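Local coordinates for protein cobalt-precorrin-5B C(1)-methyltransferase (Archaeoglobus fulgidus, PDB 1SR8) that probably methylates C-1 of cobalt-precorrin-5B with S-adenosyl-L-methionine as methyl donor, giving cobalt-precorrin-6A on the anaerobic route to adenosylcobalamin, at residues 52-57 with 80-85; 59-64 with 148-153; 235-240 with 255-260. All blocks are in the same frame, centred on the assembly; numbering follows the deposited sequence.

Contact 1: residues 52-57 with 80-85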
# COMPACT_ATOMS: atom_id res chain seq x y z
N ALA A 52 7.91 -15.16 -2.06
CA ALA A 52 9.30 -15.41 -2.42
C ALA A 52 10.14 -15.81 -1.22
O ALA A 52 10.88 -16.80 -1.27
CB ALA A 52 9.89 -14.18 -3.08
N VAL A 53 10.04 -15.04 -0.14
CA VAL A 53 10.80 -15.33 1.06
C VAL A 53 10.43 -16.70 1.65
O VAL A 53 11.30 -17.45 2.09
CB VAL A 53 10.58 -14.24 2.12
CG1 VAL A 53 11.23 -14.63 3.42
CG2 VAL A 53 11.15 -12.92 1.62
N ALA A 54 9.13 -17.02 1.66
CA ALA A 54 8.67 -18.30 2.21
C ALA A 54 9.15 -19.49 1.37
O ALA A 54 9.49 -20.54 1.91
CB ALA A 54 7.16 -18.31 2.31
N ALA A 55 9.19 -19.33 0.06
CA ALA A 55 9.64 -20.40 -0.81
C ALA A 55 11.10 -20.77 -0.52
O ALA A 55 11.45 -21.95 -0.46
CB ALA A 55 9.46 -20.01 -2.27
N ILE A 56 11.95 -19.75 -0.36
CA ILE A 56 13.38 -19.96 -0.08
C ILE A 56 13.59 -20.56 1.31
O ILE A 56 14.35 -21.50 1.49
CB ILE A 56 14.18 -18.63 -0.16
CG1 ILE A 56 14.23 -18.13 -1.61
CG2 ILE A 56 15.59 -18.83 0.38
CD1 ILE A 56 14.95 -16.81 -1.77
N ALA A 57 12.93 -19.98 2.30
CA ALA A 57 13.03 -20.44 3.67
C ALA A 57 12.52 -21.88 3.83
O ALA A 57 13.09 -22.65 4.60
CB ALA A 57 12.24 -19.51 4.56
N VAL A 80 1.91 -17.75 5.70
CA VAL A 80 2.04 -18.40 4.41
C VAL A 80 1.87 -19.91 4.53
O VAL A 80 1.80 -20.45 5.64
CB VAL A 80 3.45 -18.14 3.81
CG1 VAL A 80 3.73 -16.65 3.73
CG2 VAL A 80 4.51 -18.82 4.66
N GLU A 81 1.79 -20.57 3.39
CA GLU A 81 1.67 -22.02 3.31
C GLU A 81 2.82 -22.41 2.39
O GLU A 81 2.68 -22.44 1.17
CB GLU A 81 0.34 -22.42 2.68
CG GLU A 81 0.12 -23.92 2.60
CD GLU A 81 -1.10 -24.29 1.79
OE1 GLU A 81 -1.11 -24.01 0.57
OE2 GLU A 81 -2.06 -24.87 2.36
N ALA A 82 3.97 -22.70 2.98
CA ALA A 82 5.14 -23.05 2.19
C ALA A 82 5.69 -24.44 2.51
O ALA A 82 5.59 -24.92 3.63
CB ALA A 82 6.23 -22.01 2.41
N GLU A 83 6.28 -25.08 1.50
CA GLU A 83 6.85 -26.40 1.67
C GLU A 83 7.80 -26.78 0.54
O GLU A 83 7.42 -26.80 -0.63
CB GLU A 83 5.74 -27.45 1.77
CG GLU A 83 6.25 -28.84 2.09
CD GLU A 83 5.13 -29.85 2.19
OE1 GLU A 83 4.26 -29.70 3.08
OE2 GLU A 83 5.11 -30.79 1.37
N LYS A 84 9.05 -27.06 0.90
CA LYS A 84 10.09 -27.46 -0.05
C LYS A 84 10.21 -26.61 -1.31
O LYS A 84 10.08 -27.12 -2.42
CB LYS A 84 9.88 -28.92 -0.46
CG LYS A 84 9.97 -29.92 0.69
CD LYS A 84 10.00 -31.36 0.17
CE LYS A 84 8.70 -31.76 -0.51
NZ LYS A 84 7.56 -31.89 0.44
N GLY A 85 10.47 -25.32 -1.14
CA GLY A 85 10.63 -24.45 -2.29
C GLY A 85 9.37 -23.93 -2.94
O GLY A 85 9.44 -23.23 -3.95

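Contact 2: residues 59-64 with 148-153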
# COMPACT_ATOMS: atom_id res chain seq x y z
N LEU A 59 12.84 -24.33 2.06
CA LEU A 59 13.77 -25.34 1.59
C LEU A 59 14.49 -26.01 2.75
O LEU A 59 14.69 -27.22 2.75
CB LEU A 59 14.80 -24.72 0.66
CG LEU A 59 14.32 -24.42 -0.74
CD1 LEU A 59 15.47 -23.88 -1.56
CD2 LEU A 59 13.76 -25.69 -1.35
N LYS A 60 14.88 -25.21 3.74
CA LYS A 60 15.58 -25.75 4.89
C LYS A 60 14.80 -25.84 6.20
O LYS A 60 15.39 -25.86 7.28
CB LYS A 60 16.87 -24.95 5.12
CG LYS A 60 16.75 -23.46 4.90
CD LYS A 60 18.10 -22.78 5.18
CE LYS A 60 18.24 -22.34 6.65
NZ LYS A 60 17.84 -23.38 7.64
N GLU A 61 13.47 -25.91 6.10
CA GLU A 61 12.59 -26.00 7.27
C GLU A 61 11.15 -25.62 6.94
O GLU A 61 10.89 -24.91 5.97
CB GLU A 61 13.10 -25.11 8.39
CG GLU A 61 13.33 -23.68 7.97
CD GLU A 61 14.30 -22.98 8.87
OE1 GLU A 61 14.08 -23.00 10.10
OE2 GLU A 61 15.29 -22.41 8.36
N LYS A 62 10.21 -26.10 7.75
CA LYS A 62 8.80 -25.81 7.53
C LYS A 62 8.51 -24.36 7.87
O LYS A 62 8.97 -23.84 8.89
CB LYS A 62 7.92 -26.76 8.35
CG LYS A 62 8.01 -26.61 9.87
CD LYS A 62 7.17 -25.43 10.38
CE LYS A 62 7.08 -25.41 11.90
NZ LYS A 62 6.42 -26.64 12.45
N VAL A 63 7.74 -23.70 7.01
CA VAL A 63 7.39 -22.29 7.18
C VAL A 63 5.89 -22.08 7.26
O VAL A 63 5.11 -22.71 6.54
CB VAL A 63 7.93 -21.43 6.00
CG1 VAL A 63 7.79 -19.95 6.33
CG2 VAL A 63 9.38 -21.78 5.72
N GLU A 64 5.48 -21.17 8.14
CA GLU A 64 4.08 -20.85 8.31
C GLU A 64 3.91 -19.34 8.36
O GLU A 64 2.81 -18.83 8.22
CB GLU A 64 3.55 -21.45 9.61
CG GLU A 64 3.52 -22.96 9.61
CD GLU A 64 3.11 -23.53 10.96
OE1 GLU A 64 3.93 -23.46 11.91
OE2 GLU A 64 1.97 -24.03 11.05
N ARG A 148 20.64 -14.81 1.41
CA ARG A 148 21.76 -14.83 2.34
C ARG A 148 21.45 -15.59 3.63
O ARG A 148 22.24 -16.40 4.09
CB ARG A 148 22.18 -13.40 2.69
CG ARG A 148 22.91 -12.71 1.57
CD ARG A 148 23.05 -11.24 1.84
NE ARG A 148 23.92 -10.59 0.87
CZ ARG A 148 24.00 -9.27 0.70
NH1 ARG A 148 23.26 -8.47 1.45
NH2 ARG A 148 24.82 -8.76 -0.21
N GLU A 149 20.29 -15.33 4.22
CA GLU A 149 19.92 -16.00 5.46
C GLU A 149 19.84 -17.51 5.32
O GLU A 149 20.26 -18.25 6.21
CB GLU A 149 18.57 -15.50 5.96
CG GLU A 149 18.17 -16.05 7.31
CD GLU A 149 16.93 -15.38 7.86
OE1 GLU A 149 16.79 -14.15 7.70
OE2 GLU A 149 16.09 -16.08 8.46
N PHE A 150 19.30 -17.96 4.19
CA PHE A 150 19.13 -19.39 3.94
C PHE A 150 20.13 -19.94 2.94
O PHE A 150 19.91 -20.99 2.34
CB PHE A 150 17.70 -19.63 3.47
CG PHE A 150 16.67 -19.14 4.45
CD1 PHE A 150 16.36 -19.88 5.59
CD2 PHE A 150 16.06 -17.90 4.28
CE1 PHE A 150 15.46 -19.41 6.54
CE2 PHE A 150 15.15 -17.41 5.22
CZ PHE A 150 14.86 -18.17 6.35
N ASN A 151 21.25 -19.23 2.78
CA ASN A 151 22.31 -19.62 1.87
C ASN A 151 21.76 -20.21 0.58
O ASN A 151 22.14 -21.30 0.15
CB ASN A 151 23.23 -20.62 2.57
CG ASN A 151 24.67 -20.47 2.14
OD1 ASN A 151 25.07 -20.91 1.06
ND2 ASN A 151 25.48 -19.83 2.99
N PHE A 152 20.87 -19.45 -0.04
CA PHE A 152 20.22 -19.82 -1.29
C PHE A 152 20.95 -19.16 -2.46
O PHE A 152 21.40 -18.01 -2.35
CB PHE A 152 18.76 -19.33 -1.23
CG PHE A 152 17.96 -19.67 -2.45
CD1 PHE A 152 17.60 -20.99 -2.72
CD2 PHE A 152 17.52 -18.66 -3.30
CE1 PHE A 152 16.82 -21.30 -3.84
CE2 PHE A 152 16.74 -18.95 -4.42
CZ PHE A 152 16.39 -20.27 -4.69
N SER A 153 21.08 -19.87 -3.57
CA SER A 153 21.77 -19.32 -4.74
C SER A 153 20.92 -19.38 -6.01
O SER A 153 21.34 -18.88 -7.05
CB SER A 153 23.10 -20.03 -4.96
OG SER A 153 22.92 -21.43 -5.12

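Contact 3: residues 235-240 with 255-260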
# COMPACT_ATOMS: atom_id res chain seq x y z
N PHE A 235 -5.92 11.54 1.56
CA PHE A 235 -7.37 11.40 1.60
C PHE A 235 -7.89 10.82 0.29
O PHE A 235 -9.10 10.68 0.11
CB PHE A 235 -8.02 12.76 1.88
CG PHE A 235 -8.11 13.08 3.35
CD1 PHE A 235 -9.24 12.72 4.08
CD2 PHE A 235 -7.04 13.68 4.01
CE1 PHE A 235 -9.30 12.96 5.45
CE2 PHE A 235 -7.10 13.92 5.38
CZ PHE A 235 -8.23 13.56 6.10
N GLY A 236 -6.98 10.48 -0.62
CA GLY A 236 -7.39 9.93 -1.90
C GLY A 236 -8.38 10.83 -2.62
O GLY A 236 -8.11 12.00 -2.87
N VAL A 237 -9.54 10.29 -2.96
CA VAL A 237 -10.54 11.07 -3.67
C VAL A 237 -11.55 11.68 -2.70
O VAL A 237 -12.46 12.41 -3.11
CB VAL A 237 -11.30 10.22 -4.70
CG1 VAL A 237 -10.29 9.59 -5.68
CG2 VAL A 237 -12.12 9.15 -3.99
N HIS A 238 -11.36 11.39 -1.41
CA HIS A 238 -12.25 11.89 -0.36
C HIS A 238 -11.81 13.27 0.13
O HIS A 238 -11.67 13.50 1.33
CB HIS A 238 -12.25 10.90 0.81
CG HIS A 238 -12.38 9.47 0.38
ND1 HIS A 238 -13.57 8.93 -0.07
CD2 HIS A 238 -11.46 8.48 0.28
CE1 HIS A 238 -13.38 7.67 -0.42
NE2 HIS A 238 -12.11 7.37 -0.22
N ILE A 239 -11.59 14.17 -0.82
CA ILE A 239 -11.14 15.54 -0.55
C ILE A 239 -12.21 16.41 0.09
O ILE A 239 -11.90 17.21 0.98
CB ILE A 239 -10.67 16.22 -1.86
CG1 ILE A 239 -9.36 15.58 -2.33
CG2 ILE A 239 -10.48 17.71 -1.64
CD1 ILE A 239 -8.84 16.11 -3.65
N ASP A 240 -13.45 16.26 -0.36
CA ASP A 240 -14.57 17.04 0.17
C ASP A 240 -14.64 16.90 1.69
O ASP A 240 -14.85 17.88 2.41
CB ASP A 240 -15.89 16.58 -0.45
CG ASP A 240 -15.96 16.84 -1.95
OD1 ASP A 240 -15.69 17.99 -2.37
OD2 ASP A 240 -16.31 15.90 -2.70
N PRO A 255 -3.39 14.64 -11.58
CA PRO A 255 -4.53 14.84 -12.47
C PRO A 255 -5.61 13.77 -12.39
O PRO A 255 -6.81 14.07 -12.35
CB PRO A 255 -3.88 14.90 -13.84
CG PRO A 255 -2.57 15.56 -13.55
CD PRO A 255 -2.12 14.85 -12.31
N GLY A 256 -5.18 12.51 -12.38
CA GLY A 256 -6.10 11.39 -12.34
C GLY A 256 -7.14 11.40 -11.25
O GLY A 256 -8.33 11.34 -11.53
N LEU A 257 -6.69 11.48 -10.00
CA LEU A 257 -7.60 11.48 -8.86
C LEU A 257 -8.26 12.82 -8.61
O LEU A 257 -9.38 12.88 -8.09
CB LEU A 257 -6.86 11.01 -7.61
CG LEU A 257 -6.48 9.53 -7.60
CD1 LEU A 257 -5.45 9.25 -6.54
CD2 LEU A 257 -7.73 8.72 -7.36
N LEU A 258 -7.58 13.91 -8.96
CA LEU A 258 -8.14 15.24 -8.77
C LEU A 258 -9.38 15.47 -9.64
O LEU A 258 -10.35 16.09 -9.20
CB LEU A 258 -7.08 16.31 -9.06
CG LEU A 258 -5.97 16.45 -8.03
CD1 LEU A 258 -4.98 17.52 -8.47
CD2 LEU A 258 -6.57 16.80 -6.67
N LYS A 259 -9.35 14.99 -10.88
CA LYS A 259 -10.51 15.17 -11.75
C LYS A 259 -11.64 14.25 -11.31
O LYS A 259 -12.81 14.54 -11.55
CB LYS A 259 -10.14 14.92 -13.22
CG LYS A 259 -9.58 13.54 -13.49
CD LYS A 259 -9.39 13.31 -14.98
CE LYS A 259 -8.85 11.91 -15.24
NZ LYS A 259 -9.68 10.87 -14.54
N ILE A 260 -11.29 13.14 -10.67
CA ILE A 260 -12.30 12.21 -10.17
C ILE A 260 -13.05 12.89 -9.03
O ILE A 260 -14.27 12.78 -8.92
CB ILE A 260 -11.67 10.90 -9.65
CG1 ILE A 260 -11.00 10.15 -10.80
CG2 ILE A 260 -12.74 10.03 -9.01
CD1 ILE A 260 -10.34 8.85 -10.39

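Contact 1: residues 52-57 with 80-85
Ala54 sets its methyl group against strand 76-83, Ala55 offers both its methyl and its carbonyl to Gly85, and these three residues bury the most surface in the contact. The CB of Ala54 points at the strand and touches two side chains that face the helix from alternate positions. Val80 comes with one branch in front: its CG2 lies 3.6 Å from Ala54 CB, while the other methyl, CG1, stays at 4.1 Å from that same Ala54 CB. The valine torsion explains this order, since chi1 of -55° puts CG2 between the backbone N and the carbonyl carbon. Ala82 meets Ala54 methyl to methyl, CB to CB at 3.8 Å, and the same Ala82 CB also rests 3.6 Å from Ala54 O. With such short side chains the helix backbone comes close, the CA atoms of Ala54 and Ala82 being 5.9 Å apart. This is a helix packed on one face of a mixed beta sheet, over the hairpin of strands 76-83 and 86-90. Ala87 of strand 86-90 and Val66 of strand 63-68 add further side-chain contacts to Ala54. Lys84 and Gly85, both with positive phi, link the two strands with backbone angles close to those of a type I' turn. Here the backbones draw nearest: Gly85 CA sends a C-H to Ala55 O at 3.2 Å, with 154° at the hydrogen. Ala55 CB lies beside the glycine carbonyl, 3.6 Å from Gly85 O. The hydroxyl of Ser58 hydrogen-bonds both Ala55 O and Gly85 N, bridging helix end and turn. On the outward side of the hairpin, Lys84 NZ pairs with Glu83 OE2 in a salt bridge.

Contact 2: residues 59-64 with 148-153
Phe150 and Phe152, on the Schellman motif that ends helix 133-149, meet Leu59, Lys60 and Glu61 in the connection between helix 44-57 and strand 63-68. The cap joins Phe152 N to Ser147 O and, more weakly, Asn151 N to Arg148 O. Glu149, still helical, lays its CG over one face of the Phe150 ring, near the rim and 3.9 Å above the plane. Its carboxylate remains apart from that of Glu61, with 6.4 Å between the two OE2 atoms, a spacing at which like charges may still weakly repel. Phe150, the first residue to leave helical conformation, buries more surface here than any other residue. The alkyl chain of Lys60 crosses it at about a right angle at the ring edge; the bend at chi3 brings Lys60 CE 3.3 Å from Phe150 CD1, and the one at chi4 swings NZ to Glu61. Glu61 OE2 comes to the same edge, 3.5 Å from Phe150 CE1, with the carboxylate plane 86° from the ring plane. A salt bridge of 2.8 Å, Lys60 NZ to Glu61 OE2, ties these two neighbours together; the lysine approaches from above the carboxylate, 48° out of its plane. Deeper in, Phe150 packs on Ile56 and Ala57 of helix 44-57. Asn151 supplies the positive phi of the cap. Phe152 follows, its chi1 of -179° carrying the ring toward Leu59, and also touches Phe143 of its own helix and Val110 of strand 105-111. Leu59 reaches this second ring obliquely with a single methyl, CD1, which lies 3.7 Å from Phe152 CE1 and 3.8 Å from Phe152 CD1.

Contact 3: residues 235-240 with 255-260
Val237 projects from a turn toward Leu257 and Ile260 on the first turns of helix 255-262. Its CB aims at the helix, and the two methyls then part company. CG1, placed beside the backbone N and opposite the carbonyl carbon by chi1 of -56°, is the branch that reaches across. Val237 CG1 lies 4.2 Å from Leu257 CB and approaches the CD2 methyl of the same leucine, where the modelled separation is too short to be trusted. Further round the helix, Val237 CG1 makes a looser contact with Ile260 CG2 at 4.2 Å. The other methyl, CG2, turns back to its own segment and sits over the centre of one face of the His238 imidazole, 4.0 Å above the plane. The valine is presented by a type II' turn from Phe235 to His238, closed by His238 N to Phe235 O at 2.8 Å, with Gly236 supplying its positive phi. An inverse gamma turn centred on His238 overlaps its end and leads into helix 239-242, with His238 at the N-cap. Here the chain leaves strand 231-234 of a four-stranded parallel sheet; it re-enters at strand 248-253, with strand 210-214 lying between the two, and helix 255-262 starts directly after. Both segments thus belong to the connections of an alpha/beta domain. Ile239, the first residue of its helix, makes the more buried part of the contact: its extended chain brings CD1 to within 3.8 Å of Leu258 CD2. The CB of Leu258 points away from segment 235-240, yet the chain beyond carries CD2 to this meeting. Both side chains rest on Ile251 of strand 248-253. Asp240 OD1 forms a salt bridge to Arg271 NH2 and accepts a hydrogen bond from Trp261 NE1.

From the N terminus, helix 44-57 supplies the first half of contact 1, and residues 80-85 close that loop. Contact 2 opens at 59-64, inside that loop, and closes only at 148-153, so the two cross along the chain. They touch in space: Val80 N probably hydrogen-bonds Glu64 O, and Leu59 CD2 reaches Gly85 N. Together they bring helix 44-57, the end of helix 133-149 and neighbouring strands of the mixed sheet into one region. Contact 3 opens after both have closed and spans a short loop through strand 248-253, within the parallel sheet's domain. It lies on the opposite side of the chain's centre, its centre about 39 Å from that of contact 1.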